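Local coordinates for protein nicotinate phosphoribosyltransferase (PDB 4HL7) that probably catalyses the ATP-driven formation of nicotinate ribonucleotide from nicotinate and phosphoribosyl diphosphate in NAD biosynthesis, at residues 12-15 against 16-20; 139-142 against 143-147; 189-192 against 193-196. All blocks are in the same frame, centred on the assembly; numbering follows the deposited sequence.

Contact 1 (12-15 against 16-20)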
ATOM      1  N   ILE A  12      13.769  -3.087 -14.034  1.00 25.07           N
ATOM      2  CA  ILE A  12      12.423  -2.742 -13.518  1.00 24.45           C
ATOM      3  C   ILE A  12      12.550  -2.582 -11.987  1.00 22.77           C
ATOM      4  O   ILE A  12      12.323  -1.507 -11.454  1.00 23.59           O
ATOM      5  CB  ILE A  12      11.384  -3.830 -13.933  1.00 24.72           C
ATOM      6  CG1 ILE A  12      11.216  -3.807 -15.477  1.00 26.43           C
ATOM      7  CG2 ILE A  12      10.074  -3.664 -13.141  1.00 22.27           C
ATOM      8  CD1 ILE A  12      10.244  -4.838 -16.015  1.00 28.57           C
ATOM      9  N   ILE A  13      12.977  -3.630 -11.314  1.00 22.66           N
ATOM     10  CA  ILE A  13      13.169  -3.578  -9.868  1.00 20.79           C
ATOM     11  C   ILE A  13      14.631  -3.194  -9.574  1.00 22.10           C
ATOM     12  O   ILE A  13      15.572  -3.805 -10.096  1.00 22.15           O
ATOM     13  CB  ILE A  13      12.795  -4.921  -9.193  1.00 21.17           C
ATOM     14  CG1 ILE A  13      11.313  -5.295  -9.525  1.00 20.71           C
ATOM     15  CG2 ILE A  13      13.100  -4.872  -7.701  1.00 19.31           C
ATOM     16  CD1 ILE A  13      10.255  -4.355  -8.960  1.00 21.33           C
ATOM     17  N   ARG A  14      14.823  -2.181  -8.752  1.00 21.57           N
ATOM     18  CA  ARG A  14      16.152  -1.570  -8.650  1.00 23.82           C
ATOM     19  C   ARG A  14      17.033  -2.252  -7.596  1.00 25.23           C
ATOM     20  O   ARG A  14      18.235  -2.187  -7.680  1.00 25.34           O
ATOM     21  CB  ARG A  14      15.962  -0.116  -8.341  1.00 25.19           C
ATOM     22  CG  ARG A  14      15.204   0.523  -9.498  1.00 28.38           C
ATOM     23  CD  ARG A  14      15.853   1.739  -9.916  1.00 31.62           C
ATOM     24  NE  ARG A  14      15.315   2.228 -11.186  1.00 28.84           N
ATOM     25  CZ  ARG A  14      15.630   3.412 -11.656  1.00 29.74           C
ATOM     26  NH1 ARG A  14      16.463   4.184 -10.955  1.00 28.94           N
ATOM     27  NH2 ARG A  14      15.122   3.829 -12.809  1.00 27.91           N
ATOM     28  N   SER A  15      16.401  -2.856  -6.602  1.00 23.85           N
ATOM     29  CA  SER A  15      17.081  -3.531  -5.457  1.00 23.80           C
ATOM     30  C   SER A  15      15.984  -4.129  -4.603  1.00 22.65           C
ATOM     31  O   SER A  15      14.796  -3.881  -4.859  1.00 21.50           O
ATOM     32  CB  SER A  15      17.909  -2.551  -4.614  1.00 23.90           C
ATOM     33  OG  SER A  15      17.105  -1.752  -3.729  1.00 23.86           O
ATOM     34  N   LEU A  16      16.343  -4.891  -3.565  1.00 20.22           N
ATOM     35  CA  LEU A  16      15.288  -5.436  -2.687  1.00 22.04           C
ATOM     36  C   LEU A  16      14.815  -4.384  -1.686  1.00 19.95           C
ATOM     37  O   LEU A  16      13.984  -4.679  -0.799  1.00 20.43           O
ATOM     38  CB  LEU A  16      15.775  -6.709  -1.948  1.00 23.50           C
ATOM     39  CG  LEU A  16      15.800  -8.045  -2.732  1.00 25.55           C
ATOM     40  CD1 LEU A  16      16.209  -9.191  -1.813  1.00 20.47           C
ATOM     41  CD2 LEU A  16      14.466  -8.361  -3.428  1.00 28.16           C
ATOM     42  N   LEU A  17      15.340  -3.153  -1.802  1.00 18.72           N
ATOM     43  CA  LEU A  17      14.760  -2.005  -1.058  1.00 19.20           C
ATOM     44  C   LEU A  17      13.730  -1.208  -1.910  1.00 18.17           C
ATOM     45  O   LEU A  17      13.017  -0.302  -1.391  1.00 15.46           O
ATOM     46  CB  LEU A  17      15.900  -1.033  -0.608  1.00 19.85           C
ATOM     47  CG  LEU A  17      16.859  -1.606   0.462  1.00 22.91           C
ATOM     48  CD1 LEU A  17      17.843  -0.506   0.857  1.00 24.71           C
ATOM     49  CD2 LEU A  17      16.051  -2.086   1.676  1.00 23.46           C
ATOM     50  N   ASP A  18      13.652  -1.559  -3.205  1.00 18.06           N
ATOM     51  CA  ASP A  18      12.713  -0.922  -4.134  1.00 17.86           C
ATOM     52  C   ASP A  18      11.307  -1.461  -3.950  1.00 17.69           C
ATOM     53  O   ASP A  18      10.781  -2.194  -4.834  1.00 17.79           O
ATOM     54  CB  ASP A  18      13.188  -1.176  -5.570  1.00 18.26           C
ATOM     55  CG  ASP A  18      12.417  -0.376  -6.609  1.00 18.78           C
ATOM     56  OD1 ASP A  18      11.642   0.537  -6.257  1.00 19.64           O
ATOM     57  OD2 ASP A  18      12.541  -0.710  -7.792  1.00 20.20           O
ATOM     58  N   LEU A  19      10.708  -1.120  -2.811  1.00 17.55           N
ATOM     59  CA  LEU A  19       9.423  -1.615  -2.385  1.00 16.78           C
ATOM     60  C   LEU A  19       8.917  -0.727  -1.269  1.00 16.48           C
ATOM     61  O   LEU A  19       9.705   0.127  -0.764  1.00 16.79           O
ATOM     62  CB  LEU A  19       9.501  -3.106  -1.911  1.00 17.69           C
ATOM     63  CG  LEU A  19      10.739  -3.599  -1.129  1.00 16.82           C
ATOM     64  CD1 LEU A  19      10.831  -2.974   0.254  1.00 19.44           C
ATOM     65  CD2 LEU A  19      10.627  -5.135  -1.008  1.00 17.93           C
ATOM     66  N   ASP A  20       7.645  -0.915  -0.856  1.00 16.69           N
ATOM     67  CA  ASP A  20       7.127  -0.088   0.281  1.00 16.58           C
ATOM     68  C   ASP A  20       7.797  -0.527   1.559  1.00 17.52           C
ATOM     69  O   ASP A  20       7.817  -1.712   1.875  1.00 16.38           O
ATOM     70  CB  ASP A  20       5.614  -0.249   0.398  1.00 20.09           C
ATOM     71  CG  ASP A  20       4.841   0.503  -0.725  1.00 24.33           C
ATOM     72  OD1 ASP A  20       5.417   1.415  -1.391  1.00 30.19           O
ATOM     73  OD2 ASP A  20       3.640   0.182  -0.885  1.00 29.47           O
TER
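Ser-15 and Asp-18 close a type I beta turn in the loop that leads into helix 21-33: Asp-18 N donates to Ser-15 O at 3.1 Å. A second bond tightens the same corner. Ser-15 OG accepts from Leu-17 N at 3.0 Å, forming an ST turn inside the beta turn; the serine torsion (chi1 78°) tucks OG between its own backbone N and carbonyl carbon, within range of that amide. The hydroxyl is also hydrogen-bonded to His-217 ND1, on helix 216-222.

The Asp-18 side chain then reaches back past Ser-15 O toward the chain ahead of the turn. Its CB sits 3.2 Å from Ser-15 O. From there CG swings away from the backbone N (chi1 -171°) and comes to lie 4.0 Å from Arg-14 CB. At the tip the two oxygens part company. OD2 faces the chain just ahead of the turn, where Arg-14 N donates to it at 2.9 Å, arriving on the anti side and somewhat out of the carboxylate plane; the methylene CG of Arg-14 lies alongside, 3.4 Å from the same oxygen, Asp-18 OD2. OD1 is held from elsewhere in the fold, by a salt bridge with Arg-189 NH1 and a hydrogen bond from Asn-215 ND2. The buried carboxylate is therefore held through both oxygens, which should fix its rotation. The Arg-14 guanidinium takes no part in this grip; it continues to Gln-193 OE1 and Ser-192 OG.

Overlapping the end of the beta turn is an inverse gamma turn centred on Asp-18, with a weak closing bond from Leu-19 N to Leu-17 O (2.8 Å).

Contact 2 (139-142 against 143-147)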
ATOM      1  N   VAL A 139       4.314  -5.952 -13.011  1.00 19.96           N
ATOM      2  CA  VAL A 139       3.168  -6.036 -13.938  1.00 22.06           C
ATOM      3  C   VAL A 139       2.853  -4.667 -14.549  1.00 21.11           C
ATOM      4  O   VAL A 139       2.677  -4.561 -15.740  1.00 21.71           O
ATOM      5  CB  VAL A 139       1.891  -6.616 -13.290  1.00 21.38           C
ATOM      6  CG1 VAL A 139       0.718  -6.642 -14.290  1.00 24.78           C
ATOM      7  CG2 VAL A 139       2.139  -8.047 -12.799  1.00 22.10           C
ATOM      8  N   SER A 140       2.832  -3.629 -13.709  1.00 21.24           N
ATOM      9  CA  SER A 140       2.701  -2.252 -14.215  1.00 21.02           C
ATOM     10  C   SER A 140       3.685  -1.877 -15.281  1.00 21.61           C
ATOM     11  O   SER A 140       3.274  -1.461 -16.392  1.00 20.74           O
ATOM     12  CB  SER A 140       2.714  -1.214 -13.060  1.00 20.51           C
ATOM     13  OG  SER A 140       2.318   0.052 -13.589  1.00 23.74           O
ATOM     14  N   GLU A 141       4.976  -2.040 -14.990  1.00 20.32           N
ATOM     15  CA  GLU A 141       6.021  -1.625 -15.917  1.00 20.87           C
ATOM     16  C   GLU A 141       6.135  -2.475 -17.202  1.00 22.34           C
ATOM     17  O   GLU A 141       6.504  -1.937 -18.265  1.00 23.97           O
ATOM     18  CB  GLU A 141       7.389  -1.502 -15.227  1.00 20.67           C
ATOM     19  CG  GLU A 141       8.424  -0.982 -16.221  1.00 21.60           C
ATOM     20  CD  GLU A 141       9.669  -0.418 -15.609  1.00 22.30           C
ATOM     21  OE1 GLU A 141      10.637  -0.229 -16.383  1.00 25.68           O
ATOM     22  OE2 GLU A 141       9.713  -0.197 -14.383  1.00 22.34           O
ATOM     23  N   VAL A 142       5.943  -3.798 -17.092  1.00 21.54           N
ATOM     24  CA  VAL A 142       5.903  -4.628 -18.284  1.00 23.58           C
ATOM     25  C   VAL A 142       4.817  -4.143 -19.236  1.00 22.88           C
ATOM     26  O   VAL A 142       5.053  -3.971 -20.458  1.00 25.37           O
ATOM     27  CB  VAL A 142       5.710  -6.110 -17.924  1.00 22.59           C
ATOM     28  CG1 VAL A 142       5.336  -6.925 -19.157  1.00 23.47           C
ATOM     29  CG2 VAL A 142       6.993  -6.651 -17.302  1.00 24.35           C
ATOM     30  N   ARG A 143       3.667  -3.810 -18.673  1.00 22.94           N
ATOM     31  CA  ARG A 143       2.565  -3.286 -19.476  1.00 24.69           C
ATOM     32  C   ARG A 143       2.962  -1.955 -20.142  1.00 24.53           C
ATOM     33  O   ARG A 143       2.679  -1.737 -21.319  1.00 25.48           O
ATOM     34  CB  ARG A 143       1.317  -3.125 -18.589  1.00 25.27           C
ATOM     35  CG  ARG A 143       0.055  -2.722 -19.325  1.00 27.64           C
ATOM     36  CD  ARG A 143      -0.244  -1.235 -19.129  1.00 29.51           C
ATOM     37  NE  ARG A 143      -1.649  -0.904 -19.426  1.00 29.10           N
ATOM     38  CZ  ARG A 143      -2.228   0.251 -19.107  1.00 29.10           C
ATOM     39  NH1 ARG A 143      -1.529   1.203 -18.488  1.00 25.65           N
ATOM     40  NH2 ARG A 143      -3.516   0.442 -19.379  1.00 29.36           N
ATOM     41  N   SER A 144       3.603  -1.069 -19.386  1.00 22.58           N
ATOM     42  CA  SER A 144       4.132   0.153 -19.963  1.00 21.86           C
ATOM     43  C   SER A 144       5.071  -0.115 -21.123  1.00 22.71           C
ATOM     44  O   SER A 144       4.878   0.449 -22.202  1.00 23.73           O
ATOM     45  CB  SER A 144       4.837   1.033 -18.916  1.00 20.92           C
ATOM     46  OG  SER A 144       3.923   1.345 -17.846  1.00 19.85           O
ATOM     47  N   ARG A 145       6.084  -0.970 -20.900  1.00 21.57           N
ATOM     48  CA  ARG A 145       7.052  -1.342 -21.957  1.00 23.10           C
ATOM     49  C   ARG A 145       6.410  -1.941 -23.168  1.00 24.96           C
ATOM     50  O   ARG A 145       6.893  -1.720 -24.331  1.00 25.39           O
ATOM     51  CB  ARG A 145       8.076  -2.327 -21.381  1.00 22.98           C
ATOM     52  CG  ARG A 145       9.030  -1.626 -20.455  1.00 23.97           C
ATOM     53  CD  ARG A 145       9.754  -2.618 -19.553  1.00 26.70           C
ATOM     54  NE  ARG A 145      10.686  -1.920 -18.653  1.00 28.23           N
ATOM     55  CZ  ARG A 145      11.996  -2.092 -18.642  1.00 31.48           C
ATOM     56  NH1 ARG A 145      12.568  -2.898 -19.543  1.00 37.18           N
ATOM     57  NH2 ARG A 145      12.744  -1.423 -17.758  1.00 27.34           N
ATOM     58  N   GLN A 146       5.407  -2.785 -22.951  1.00 26.54           N
ATOM     59  CA  GLN A 146       4.833  -3.540 -24.059  1.00 28.33           C
ATOM     60  C   GLN A 146       3.799  -2.741 -24.836  1.00 30.88           C
ATOM     61  O   GLN A 146       3.725  -2.837 -26.087  1.00 29.87           O
ATOM     62  CB  GLN A 146       4.268  -4.855 -23.603  1.00 32.06           C
ATOM     63  CG  GLN A 146       5.310  -5.933 -23.765  1.00 38.07           C
ATOM     64  CD  GLN A 146       4.875  -7.298 -23.310  1.00 40.06           C
ATOM     65  OE1 GLN A 146       5.677  -8.015 -22.740  1.00 44.77           O
ATOM     66  NE2 GLN A 146       3.626  -7.698 -23.615  1.00 39.41           N
ATOM     67  N   ARG A 147       3.055  -1.910 -24.110  1.00 28.38           N
ATOM     68  CA  ARG A 147       1.867  -1.247 -24.674  1.00 28.49           C
ATOM     69  C   ARG A 147       1.930   0.273 -24.745  1.00 28.02           C
ATOM     70  O   ARG A 147       1.150   0.882 -25.483  1.00 28.09           O
ATOM     71  CB  ARG A 147       0.625  -1.738 -23.963  1.00 28.06           C
ATOM     72  CG  ARG A 147       0.419  -3.220 -24.209  1.00 31.17           C
ATOM     73  CD  ARG A 147      -0.620  -3.815 -23.300  1.00 33.00           C
ATOM     74  NE  ARG A 147      -0.842  -5.239 -23.614  1.00 36.23           N
ATOM     75  CZ  ARG A 147      -1.852  -5.947 -23.122  1.00 37.37           C
ATOM     76  NH1 ARG A 147      -1.997  -7.228 -23.436  1.00 41.50           N
ATOM     77  NH2 ARG A 147      -2.719  -5.378 -22.310  1.00 37.65           N
TER
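Glu-141 and Arg-145 form an i, i+4 salt bridge on helix 131-147. Both NE and NH2 of Arg-145 donate to the one oxygen, Glu-141 OE1, each at 2.8 Å. That oxygen lies at the edge of the guanidinium, practically in its plane, whereas the two nitrogens reach it from the anti side and out of the carboxylate plane. The two flat groups are turned 38° apart. The glutamate runs out extended with CG opposite the backbone N (chi1 -176°), and its CG rests 3.5 Å from Arg-145 NE.

Behind the ion pair stands regular helix bonding, with Arg-145 N meeting Glu-141 O at 2.8 Å. One residue further on, Val-142 and Gln-146 run side by side, Val-142 CG1 3.8 Å from Gln-146 OE1, against helix 52-64, where Gln-146 NE2 is hydrogen-bonded to Gly-53 O.

The outer shell belongs to the loop before helix 192-205. Glu-141 OE2 accepts from Ser-192 N, while the hydroxyls of Ser-140 and Ser-144 bond to the carbonyls of Arg-189 and Phe-190. One carboxylate oxygen thus answers the arginine and the other the start of a helix, two positive influences that would be expected to stabilise its negative charge in a buried setting.

Contact 3 (189-192 against 193-196)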
ATOM      1  N   ARG A 189       3.491   2.395 -10.218  1.00 19.39           N
ATOM      2  CA  ARG A 189       4.249   3.351 -11.039  1.00 18.40           C
ATOM      3  C   ARG A 189       4.197   2.987 -12.508  1.00 18.84           C
ATOM      4  O   ARG A 189       4.082   1.808 -12.875  1.00 18.62           O
ATOM      5  CB  ARG A 189       5.708   3.442 -10.607  1.00 18.17           C
ATOM      6  CG  ARG A 189       6.509   2.121 -10.761  1.00 18.45           C
ATOM      7  CD  ARG A 189       7.654   2.165  -9.782  1.00 18.22           C
ATOM      8  NE  ARG A 189       8.474   0.972  -9.966  1.00 17.63           N
ATOM      9  CZ  ARG A 189       9.461   0.629  -9.155  1.00 19.48           C
ATOM     10  NH1 ARG A 189       9.798   1.438  -8.137  1.00 18.10           N
ATOM     11  NH2 ARG A 189      10.166  -0.493  -9.411  1.00 18.63           N
ATOM     12  N   PHE A 190       4.336   3.992 -13.377  1.00 18.79           N
ATOM     13  CA  PHE A 190       4.443   3.717 -14.803  1.00 20.10           C
ATOM     14  C   PHE A 190       5.731   2.872 -15.064  1.00 20.06           C
ATOM     15  O   PHE A 190       5.717   1.936 -15.874  1.00 18.45           O
ATOM     16  CB  PHE A 190       4.553   5.041 -15.579  1.00 19.61           C
ATOM     17  CG  PHE A 190       4.648   4.865 -17.080  1.00 20.84           C
ATOM     18  CD1 PHE A 190       3.481   4.797 -17.866  1.00 21.86           C
ATOM     19  CD2 PHE A 190       5.879   4.826 -17.719  1.00 20.76           C
ATOM     20  CE1 PHE A 190       3.568   4.619 -19.226  1.00 21.40           C
ATOM     21  CE2 PHE A 190       5.968   4.653 -19.109  1.00 22.53           C
ATOM     22  CZ  PHE A 190       4.804   4.552 -19.855  1.00 22.31           C
ATOM     23  N   SER A 191       6.824   3.236 -14.363  1.00 18.34           N
ATOM     24  CA  SER A 191       8.108   2.581 -14.481  1.00 19.08           C
ATOM     25  C   SER A 191       8.954   3.048 -13.297  1.00 19.00           C
ATOM     26  O   SER A 191       8.640   4.062 -12.684  1.00 18.26           O
ATOM     27  CB  SER A 191       8.795   2.912 -15.827  1.00 20.36           C
ATOM     28  OG  SER A 191       9.173   4.288 -15.862  1.00 21.30           O
ATOM     29  N   SER A 192       9.997   2.299 -12.946  1.00 19.93           N
ATOM     30  CA  SER A 192      10.891   2.752 -11.863  1.00 20.08           C
ATOM     31  C   SER A 192      11.604   4.082 -12.249  1.00 20.24           C
ATOM     32  O   SER A 192      11.871   4.930 -11.365  1.00 20.71           O
ATOM     33  CB  SER A 192      11.893   1.641 -11.467  1.00 20.16           C
ATOM     34  OG  SER A 192      12.667   1.263 -12.587  1.00 20.02           O
ATOM     35  N   GLN A 193      11.928   4.252 -13.541  1.00 21.19           N
ATOM     36  CA  GLN A 193      12.544   5.502 -14.058  1.00 23.33           C
ATOM     37  C   GLN A 193      11.619   6.684 -13.873  1.00 23.20           C
ATOM     38  O   GLN A 193      12.071   7.775 -13.439  1.00 22.19           O
ATOM     39  CB  GLN A 193      12.989   5.365 -15.538  1.00 26.21           C
ATOM     40  CG  GLN A 193      13.825   6.541 -16.088  1.00 28.42           C
ATOM     41  CD  GLN A 193      15.066   6.779 -15.259  1.00 30.00           C
ATOM     42  OE1 GLN A 193      15.779   5.859 -14.959  1.00 32.71           O
ATOM     43  NE2 GLN A 193      15.240   7.993 -14.788  1.00 30.25           N
ATOM     44  N   VAL A 194      10.325   6.502 -14.197  1.00 22.06           N
ATOM     45  CA  VAL A 194       9.382   7.581 -13.991  1.00 22.36           C
ATOM     46  C   VAL A 194       9.224   7.914 -12.525  1.00 21.18           C
ATOM     47  O   VAL A 194       9.207   9.110 -12.164  1.00 19.82           O
ATOM     48  CB  VAL A 194       7.984   7.310 -14.599  1.00 24.77           C
ATOM     49  CG1 VAL A 194       6.973   8.326 -14.058  1.00 22.23           C
ATOM     50  CG2 VAL A 194       8.067   7.348 -16.111  1.00 25.21           C
ATOM     51  N   GLN A 195       9.141   6.905 -11.655  1.00 19.70           N
ATOM     52  CA  GLN A 195       9.063   7.199 -10.216  1.00 18.92           C
ATOM     53  C   GLN A 195      10.321   7.928  -9.774  1.00 18.90           C
ATOM     54  O   GLN A 195      10.256   8.835  -8.927  1.00 19.55           O
ATOM     55  CB  GLN A 195       8.929   5.933  -9.359  1.00 18.26           C
ATOM     56  CG  GLN A 195       8.728   6.233  -7.848  1.00 17.49           C
ATOM     57  CD  GLN A 195       8.532   4.988  -7.019  1.00 18.64           C
ATOM     58  OE1 GLN A 195       8.865   3.892  -7.459  1.00 18.33           O
ATOM     59  NE2 GLN A 195       7.968   5.143  -5.810  1.00 17.93           N
ATOM     60  N   ARG A 196      11.468   7.441 -10.257  1.00 20.12           N
ATOM     61  CA  ARG A 196      12.756   8.052  -9.883  1.00 24.07           C
ATOM     62  C   ARG A 196      12.739   9.570 -10.204  1.00 24.01           C
ATOM     63  O   ARG A 196      13.030  10.398  -9.332  1.00 22.55           O
ATOM     64  CB  ARG A 196      13.926   7.346 -10.562  1.00 23.35           C
ATOM     65  CG  ARG A 196      15.307   7.862 -10.102  1.00 25.94           C
ATOM     66  CD  ARG A 196      15.851   8.883 -11.097  1.00 31.90           C
ATOM     67  NE  ARG A 196      16.867   9.726 -10.470  1.00 35.15           N
ATOM     68  CZ  ARG A 196      17.096  10.999 -10.807  1.00 36.62           C
ATOM     69  NH1 ARG A 196      18.041  11.685 -10.182  1.00 36.33           N
ATOM     70  NH2 ARG A 196      16.370  11.589 -11.757  1.00 35.59           N
TER
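Gln-193, in the first turn of helix 192-205, brings its CB to 4.0 Å from Ser-191 OG. Next comes the cap. Val-194 N donates to Ser-191 OG at 3.0 Å, making Ser-191 the N-cap; the same hydroxyl is hydrogen-bonded to Leu-7 O. Val-194 CG2 lies 3.3 Å from Ser-191 OG and 3.7 Å from CD2 of the Phe-190 ring, so an apolar contact lies beside the capping bond.

Gln-195 makes the first regular helical bond to the cap residue, its N to Ser-191 O at 3.1 Å. A chi1 of -175° sends its extended side chain back toward Arg-189, bringing OE1 to the edge of the guanidinium. Arg-189 NH1 donates to Gln-195 OE1 at 2.7 Å, almost in line with the amide C=O, and the two flat groups stand 67° apart. Ser-192 CB covers one face of the Arg-189 guanidinium, 3.4 Å above its centre. Arg-196 N closes the turn on Ser-192 O at 2.8 Å.

The Gln-195 amide has a settled orientation: NE2 donates to Thr-186 OG1 and Glu-183 OE2, leaving OE1 to receive the arginine. Since Arg-189 NH1 also pairs with Asp-18 OD1, a neutral acceptor and an anion share this one nitrogen, and together they should restrict how the guanidinium can turn.

How the contacts relate
The three contacts converge on the start of helix 192-205. Contact 3 caps it; contact 1 meets it from the N-terminal loop and contact 2 from helix 131-147. Contact 1 is only partly buried, whereas contacts 2 and 3 are buried, although contact 2 reaches an exposed residue at Gln-146. The 12-20 turn is joined to contact 3 by a salt bridge together with hydrogen bonds, while helix 131-147 sets serine hydroxyls on loop carbonyls. Contacts 1 and 2 meet each other by packing, through Ile-12 against Glu-141, Val-142 and Arg-145. Contact 1 rests on a turn held by side-chain acceptors, contact 2 on an ion pair, and contact 3 on a cap with an arginine–amide bond.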